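Local coordinates for mandelate racemase/muconate lactonizing protein (Paenibacillus sp., PDB 3V5C) that probably dehydrates galacturonate with the help of magnesium, as expected of an enolase-superfamily enzyme, at residues Gly74-Leu77 and Leu78-Phe81; Leu100-Leu103 and Gly104-Gly108; Gly108-Val111 and Tyr112-Val115. The protein carries 1 engineered substitution. All blocks are in the same frame, centred on the assembly; numbering follows the deposited sequence.

The three contacts follow one another along the chain on one side of the molecule. Contact 1 is a 3-10 turn in the loop between helix 66-70 and helix 92-107, contact 2 forms the last turns of helix 92-107, and contact 3 opens the short helix 111-115, sharing Gly108 with contact 2. Centres of contacts 1 and 2 lie about 15 Å apart, those of 2 and 3 about 8 Å. Contacts 1 and 3 do not touch, their nearest atoms being about 9 Å apart. Helix 92-107 therefore lies in the middle: Trp102 and Leu103 receive Leu77, while Gly104 and Gln107 meet Leu114, linking the outer loop to helices flanking the barrel.

Contact 1: Gly74-Leu77 and Leu78-Phe81; sequences GRRL and LDLF
Leu77 and Leu80 meet methyl to methyl, CD1 to CD1 at 4.0 Å, with their side chains at about a right angle. Leu77 CD1 also reaches Phe81, where CE2 is 3.9 Å away, so one methyl serves both later side chains. With CG anti to the backbone N (chi1 173°), Leu77 lies beside its own carbonyl carbon, and its other methyl, CD2, packs on Trp102 and Leu103 of helix 92-107, where Leu77 also touches Val99. This is the tight, buried half of the contact. Its backbone is a 3-10 turn: Leu80 N donates to Leu77 O over 3.0 Å at an N-H...O angle of 153°. The same oxygen lies near the plane of the Phe81 ring, at its edge, 3.5 Å from CD2.

The other half is looser and more exposed. Asp79 N donates to Arg76 O over 2.9 Å, and the Asp79 side chain turns back alongside Arg76, pointing the same way. A water joins the two residues, accepting from Arg76 N at 2.9 Å and donating to Asp79 OD2 at a short 2.5 Å. No salt bridge closes here: Arg76 was modelled in two conformers, and in the one given NH1 bonds Ser10 O. The chemistry is thus divided. Apolar methyls and a ring fasten one side of the turn to helix 92-107, whereas the other depends on one backbone bond and a water, which suggests that, in this conformer, the Asp79 carboxylate is tied mainly through the water, the guanidinium giving at most a long-range attraction.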
loop_
_atom_site.group_PDB
_atom_site.type_symbol
_atom_site.label_atom_id
_atom_site.label_comp_id
_atom_site.label_asym_id
_atom_site.label_seq_id
_atom_site.Cartn_x
_atom_site.Cartn_y
_atom_site.Cartn_z
ATOM N N GLY A 74 29.137 -11.751 -0.603
ATOM C CA GLY A 74 29.783 -13.052 -0.501
ATOM C C GLY A 74 28.895 -14.155 0.053
ATOM O O GLY A 74 29.205 -15.341 -0.094
ATOM N N ARG A 75 27.794 -13.785 0.697
ATOM C CA ARG A 75 26.854 -14.785 1.186
ATOM C C ARG A 75 26.111 -15.490 0.050
ATOM O O ARG A 75 25.823 -14.894 -0.991
ATOM C CB ARG A 75 25.878 -14.172 2.200
ATOM C CG ARG A 75 26.541 -13.678 3.493
ATOM C CD ARG A 75 25.499 -13.287 4.524
ATOM N NE ARG A 75 26.048 -12.534 5.656
ATOM C CZ ARG A 75 26.117 -12.993 6.901
ATOM N NH1 ARG A 75 25.682 -14.216 7.187
ATOM N NH2 ARG A 75 26.624 -12.231 7.864
ATOM N N ARG A 76 25.823 -16.773 0.242
ATOM C CA ARG A 76 25.038 -17.538 -0.721
ATOM C C ARG A 76 23.564 -17.141 -0.630
ATOM O O ARG A 76 23.014 -17.029 0.468
ATOM C CB ARG A 76 25.207 -19.040 -0.466
ATOM C CG ARG A 76 26.669 -19.474 -0.412
ATOM C CD ARG A 76 26.828 -20.970 -0.181
ATOM N NE ARG A 76 28.241 -21.331 -0.042
ATOM C CZ ARG A 76 29.017 -21.766 -1.034
ATOM N NH1 ARG A 76 28.532 -21.919 -2.258
ATOM N NH2 ARG A 76 30.290 -22.055 -0.799
ATOM N N LEU A 77 22.945 -16.895 -1.782
ATOM C CA LEU A 77 21.517 -16.538 -1.828
ATOM C C LEU A 77 20.663 -17.539 -1.048
ATOM O O LEU A 77 19.745 -17.147 -0.328
ATOM C CB LEU A 77 21.014 -16.421 -3.273
ATOM C CG LEU A 77 19.500 -16.223 -3.454
ATOM C CD1 LEU A 77 19.015 -14.948 -2.759
ATOM C CD2 LEU A 77 19.172 -16.171 -4.929
ATOM N N LEU A 78 20.950 -18.830 -1.181
ATOM C CA LEU A 78 20.185 -19.836 -0.436
ATOM C C LEU A 78 20.198 -19.584 1.070
ATOM O O LEU A 78 19.225 -19.886 1.763
ATOM C CB LEU A 78 20.723 -21.244 -0.690
ATOM C CG LEU A 78 20.342 -21.908 -2.008
ATOM C CD1 LEU A 78 21.069 -23.234 -2.129
ATOM C CD2 LEU A 78 18.828 -22.108 -2.114
ATOM N N ASP A 79 21.300 -19.044 1.574
ATOM C CA ASP A 79 21.446 -18.862 3.011
ATOM C C ASP A 79 20.612 -17.694 3.542
ATOM O O ASP A 79 20.469 -17.526 4.755
ATOM C CB ASP A 79 22.914 -18.690 3.394
ATOM C CG ASP A 79 23.722 -19.969 3.193
ATOM O OD1 ASP A 79 23.130 -21.072 3.247
ATOM O OD2 ASP A 79 24.941 -19.858 2.983
ATOM N N LEU A 80 20.074 -16.884 2.631
ATOM C CA LEU A 80 19.184 -15.802 3.042
ATOM C C LEU A 80 17.803 -16.330 3.408
ATOM O O LEU A 80 16.970 -15.582 3.912
ATOM C CB LEU A 80 19.038 -14.758 1.937
ATOM C CG LEU A 80 20.289 -14.146 1.311
ATOM C CD1 LEU A 80 19.875 -12.900 0.535
ATOM C CD2 LEU A 80 21.342 -13.815 2.335
ATOM N N PHE A 81 17.542 -17.603 3.131
ATOM C CA PHE A 81 16.237 -18.204 3.408
ATOM C C PHE A 81 16.366 -19.204 4.554
ATOM O O PHE A 81 17.421 -19.815 4.733
ATOM C CB PHE A 81 15.692 -18.906 2.161
ATOM C CG PHE A 81 15.387 -17.973 1.022
ATOM C CD1 PHE A 81 14.134 -17.393 0.909
ATOM C CD2 PHE A 81 16.356 -17.664 0.072
ATOM C CE1 PHE A 81 13.849 -16.524 -0.140
ATOM C CE2 PHE A 81 16.079 -16.798 -0.971
ATOM C CZ PHE A 81 14.820 -16.222 -1.077
HETATM O O HOH W 1 26.252 -17.723 2.953
#

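Contact 2: Leu100-Leu103 and Gly104-Gly108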
loop_
_atom_site.group_PDB
_atom_site.type_symbol
_atom_site.label_atom_id
_atom_site.label_comp_id
_atom_site.label_asym_id
_atom_site.label_seq_id
_atom_site.Cartn_x
_atom_site.Cartn_y
_atom_site.Cartn_z
ATOM N N LEU A 100 13.563 -10.602 -4.572
ATOM C CA LEU A 100 12.423 -11.142 -5.297
ATOM C C LEU A 100 12.482 -10.740 -6.774
ATOM O O LEU A 100 12.148 -11.532 -7.656
ATOM C CB LEU A 100 11.106 -10.708 -4.639
ATOM C CG LEU A 100 10.790 -11.427 -3.328
ATOM C CD1 LEU A 100 9.670 -10.706 -2.605
ATOM C CD2 LEU A 100 10.396 -12.867 -3.590
ATOM N N ASP A 101 12.878 -9.501 -7.055
ATOM C CA ASP A 101 12.996 -9.069 -8.441
ATOM C C ASP A 101 14.058 -9.913 -9.132
ATOM O O ASP A 101 13.878 -10.340 -10.269
ATOM C CB ASP A 101 13.391 -7.597 -8.513
ATOM C CG ASP A 101 13.335 -7.052 -9.936
ATOM O OD1 ASP A 101 12.324 -7.289 -10.613
ATOM O OD2 ASP A 101 14.298 -6.411 -10.374
ATOM N N TRP A 102 15.158 -10.148 -8.423
ATOM C CA TRP A 102 16.277 -10.918 -8.971
ATOM C C TRP A 102 15.791 -12.311 -9.356
ATOM O O TRP A 102 16.063 -12.774 -10.469
ATOM C CB TRP A 102 17.451 -11.005 -7.989
ATOM C CG TRP A 102 18.640 -11.690 -8.611
ATOM C CD1 TRP A 102 19.687 -11.090 -9.228
ATOM C CD2 TRP A 102 18.875 -13.102 -8.685
ATOM N NE1 TRP A 102 20.576 -12.045 -9.696
ATOM C CE2 TRP A 102 20.092 -13.286 -9.372
ATOM C CE3 TRP A 102 18.175 -14.229 -8.232
ATOM C CZ2 TRP A 102 20.637 -14.558 -9.605
ATOM C CZ3 TRP A 102 18.708 -15.493 -8.474
ATOM C CH2 TRP A 102 19.926 -15.642 -9.160
ATOM N N LEU A 103 15.087 -12.975 -8.436
ATOM C CA LEU A 103 14.579 -14.330 -8.691
ATOM C C LEU A 103 13.670 -14.330 -9.912
ATOM O O LEU A 103 13.738 -15.233 -10.751
ATOM C CB LEU A 103 13.858 -14.908 -7.455
ATOM C CG LEU A 103 14.708 -15.344 -6.260
ATOM C CD1 LEU A 103 13.819 -15.614 -5.039
ATOM C CD2 LEU A 103 15.538 -16.583 -6.603
ATOM N N GLY A 104 12.824 -13.305 -10.026
ATOM C CA GLY A 104 11.982 -13.145 -11.195
ATOM C C GLY A 104 12.790 -12.988 -12.476
ATOM O O GLY A 104 12.484 -13.628 -13.482
ATOM N N GLN A 105 13.839 -12.166 -12.441
ATOM C CA GLN A 105 14.686 -11.992 -13.629
ATOM C C GLN A 105 15.359 -13.311 -14.021
ATOM O O GLN A 105 15.367 -13.676 -15.203
ATOM C CB GLN A 105 15.749 -10.903 -13.428
ATOM C CG GLN A 105 15.199 -9.533 -13.003
ATOM C CD GLN A 105 14.193 -8.945 -13.979
ATOM O OE1 GLN A 105 14.328 -9.066 -15.206
ATOM N NE2 GLN A 105 13.174 -8.304 -13.435
ATOM N N ARG A 106 15.911 -14.014 -13.032
ATOM C CA ARG A 106 16.680 -15.236 -13.277
ATOM C C ARG A 106 15.789 -16.341 -13.836
ATOM O O ARG A 106 16.153 -17.025 -14.808
ATOM C CB ARG A 106 17.362 -15.677 -11.975
ATOM C CG ARG A 106 18.103 -17.032 -12.031
ATOM C CD ARG A 106 19.018 -17.177 -13.247
ATOM N NE ARG A 106 20.104 -16.206 -13.349
ATOM C CZ ARG A 106 21.297 -16.326 -12.764
ATOM N NH1 ARG A 106 21.558 -17.356 -11.974
ATOM N NH2 ARG A 106 22.223 -15.397 -12.946
ATOM N N GLN A 107 14.610 -16.500 -13.245
ATOM C CA GLN A 107 13.677 -17.555 -13.646
ATOM C C GLN A 107 12.754 -17.141 -14.793
ATOM O O GLN A 107 12.031 -17.981 -15.349
ATOM C CB GLN A 107 12.816 -18.001 -12.459
ATOM C CG GLN A 107 13.549 -18.661 -11.301
ATOM C CD GLN A 107 12.582 -19.150 -10.226
ATOM O OE1 GLN A 107 11.615 -19.862 -10.515
ATOM N NE2 GLN A 107 12.831 -18.754 -8.984
ATOM N N GLY A 108 12.755 -15.854 -15.136
ATOM C CA GLY A 108 11.908 -15.344 -16.197
ATOM C C GLY A 108 10.440 -15.454 -15.829
ATOM O O GLY A 108 9.618 -15.855 -16.645
#
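The C-terminal turns of helix 92-107, which lies beside the antiparallel sheet of the enolase-fold N-terminal region, hold this contact, and they finish in an arrangement consistent with a Schellman motif. Gly108 leaves the helix with phi 66°; its N donates weakly to both Gly104 O and Gln105 O, and Lys109 N probably bonds back to Gly104 O. Ahead of this end, the amides of Gly104 to Gln107 donate in regular i+4 to i order to the carbonyls of Leu100 to Leu103, the bond from Gln105 N to Asp101 O being 2.8 Å.

Two side-chain pairs follow the same spacing on different parts of the helix surface. Buried Asp101 takes a bond from Gln105, NE2 to OD1 at 3.1 Å. The chain of Gln105 bends at chi2 (-58°), bringing its amide back toward the preceding turn. OD1 lies in the amide plane, yet the amide nitrogen approaches from above the carboxylate plane. Phe365 N also donates to OD1 and Tyr58 N to OD2, so both carboxylate oxygens are engaged and the group's rotation is restrained.

Trp102 and Arg106 run side by side, pointing the same way. Arg106 CB sits over one face of the indole, 3.9 Å from the centroid of the six-membered ring, a CH-pi contact. Bends at chi2 and chi3 then fold the guanidinium back, its plane 58° from the ring plane, which rules out a parallel stack. Its charge is met by a salt bridge from NH1 to Asp53, and Trp12 adds a cation-pi contact. Against Trp102, the rim carbon CZ2 stands over the centre of the guanidinium, 3.7 Å from Arg106 CZ.

Contact 3: Gly108-Val111 and Tyr112-Val115; sequences GKPV and YDLV
Pro110 lies over one face of the Tyr112 ring, the two side chains crossing at a slant. CG is 3.7 Å from the ring centroid and 20° off its normal, which meets the geometry of a CH-pi contact, while CB approaches CE2 to 3.4 Å. The first torsion of Tyr112 makes this possible: at chi1 67° CG stands between the backbone N and the carbonyl carbon, turning the ring back over the residue two places earlier. The ring also meets that of His324. Pro110 and Val111 touch His324 too, so this residue of helix 317-325 packs against both the ring and the turn.

Other pairs spread around the same turn. Asp113 slants across the pyrrolidine, its OD1 3.6 Å from Pro110 CG, a van der Waals approach rather than a polar bond. Lys109 and Leu114 cross through their aliphatic parts, CD to CD2 at 3.8 Å, before the extended lysine carries its amine away. Val111 and Val115, one turn apart, meet through CG1 and CG1 at 4.0 Å, and both lean on Phe291 of helix 291-303.

Beneath these side chains the backbone is only loosely bonded. Pro110 O receives weak bonds from Asp113 N and, at 3.4 Å, from Leu114 N; Val111 O likewise takes weak bonds from Leu114 N and Val115 N, the former 2.8 Å long but bent to 116°. Each carbonyl thus takes both i+3 and i+4 donors. Proline at the N-cap has no side-chain acceptor to offer, so the arrangement is that of the N-terminal first turn of a short helix with proline at the N-cap, here packed between helix 92-107 and helices 291-303 and 317-325 of the enolase-type barrel.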
loop_
_atom_site.group_PDB
_atom_site.type_symbol
_atom_site.label_atom_id
_atom_site.label_comp_id
_atom_site.label_asym_id
_atom_site.label_seq_id
_atom_site.Cartn_x
_atom_site.Cartn_y
_atom_site.Cartn_z
ATOM N N GLY A 108 12.755 -15.854 -15.136
ATOM C CA GLY A 108 11.908 -15.344 -16.197
ATOM C C GLY A 108 10.440 -15.454 -15.829
ATOM O O GLY A 108 9.618 -15.855 -16.645
ATOM N N LYS A 109 10.118 -15.100 -14.586
ATOM C CA LYS A 109 8.753 -15.183 -14.079
ATOM C C LYS A 109 8.412 -13.914 -13.310
ATOM O O LYS A 109 9.290 -13.333 -12.679
ATOM C CB LYS A 109 8.591 -16.385 -13.154
ATOM C CG LYS A 109 8.654 -17.734 -13.874
ATOM C CD LYS A 109 8.604 -18.893 -12.900
ATOM C CE LYS A 109 8.659 -20.215 -13.647
ATOM N NZ LYS A 109 8.586 -21.368 -12.721
ATOM N N PRO A 110 7.144 -13.467 -13.392
ATOM C CA PRO A 110 6.729 -12.360 -12.523
ATOM C C PRO A 110 6.665 -12.856 -11.082
ATOM O O PRO A 110 6.423 -14.037 -10.833
ATOM C CB PRO A 110 5.326 -12.031 -13.029
ATOM C CG PRO A 110 4.805 -13.360 -13.541
ATOM C CD PRO A 110 6.023 -13.967 -14.213
ATOM N N VAL A 111 6.899 -11.969 -10.125
ATOM C CA VAL A 111 6.867 -12.372 -8.727
ATOM C C VAL A 111 5.546 -13.027 -8.331
ATOM O O VAL A 111 5.535 -14.000 -7.562
ATOM C CB VAL A 111 7.166 -11.185 -7.812
ATOM C CG1 VAL A 111 6.777 -11.500 -6.349
ATOM C CG2 VAL A 111 8.647 -10.810 -7.931
ATOM N N TYR A 112 4.439 -12.526 -8.858
ATOM C CA TYR A 112 3.160 -13.116 -8.484
ATOM C C TYR A 112 3.114 -14.632 -8.753
ATOM O O TYR A 112 2.558 -15.373 -7.951
ATOM C CB TYR A 112 1.965 -12.358 -9.071
ATOM C CG TYR A 112 1.805 -12.408 -10.574
ATOM C CD1 TYR A 112 1.268 -13.534 -11.197
ATOM C CD2 TYR A 112 2.130 -11.309 -11.360
ATOM C CE1 TYR A 112 1.088 -13.576 -12.573
ATOM C CE2 TYR A 112 1.964 -11.339 -12.735
ATOM C CZ TYR A 112 1.439 -12.483 -13.335
ATOM O OH TYR A 112 1.261 -12.512 -14.697
ATOM N N ASP A 113 3.759 -15.087 -9.833
ATOM C CA ASP A 113 3.874 -16.530 -10.086
ATOM C C ASP A 113 4.809 -17.253 -9.127
ATOM O O ASP A 113 4.619 -18.432 -8.818
ATOM C CB ASP A 113 4.332 -16.794 -11.507
ATOM C CG ASP A 113 3.195 -16.825 -12.470
ATOM O OD1 ASP A 113 3.466 -16.752 -13.686
ATOM O OD2 ASP A 113 2.033 -16.933 -12.006
ATOM N N LEU A 114 5.840 -16.558 -8.673
ATOM C CA LEU A 114 6.756 -17.140 -7.701
ATOM C C LEU A 114 6.145 -17.310 -6.311
ATOM O O LEU A 114 6.603 -18.157 -5.541
ATOM C CB LEU A 114 8.034 -16.294 -7.576
ATOM C CG LEU A 114 8.908 -16.103 -8.822
ATOM C CD1 LEU A 114 10.144 -15.248 -8.511
ATOM C CD2 LEU A 114 9.320 -17.435 -9.416
ATOM N N VAL A 115 5.133 -16.508 -5.968
ATOM C CA VAL A 115 4.662 -16.507 -4.582
ATOM C C VAL A 115 3.225 -16.971 -4.390
ATOM O O VAL A 115 2.750 -17.085 -3.266
ATOM C CB VAL A 115 4.813 -15.128 -3.905
ATOM C CG1 VAL A 115 6.248 -14.673 -3.935
ATOM C CG2 VAL A 115 3.863 -14.105 -4.543
#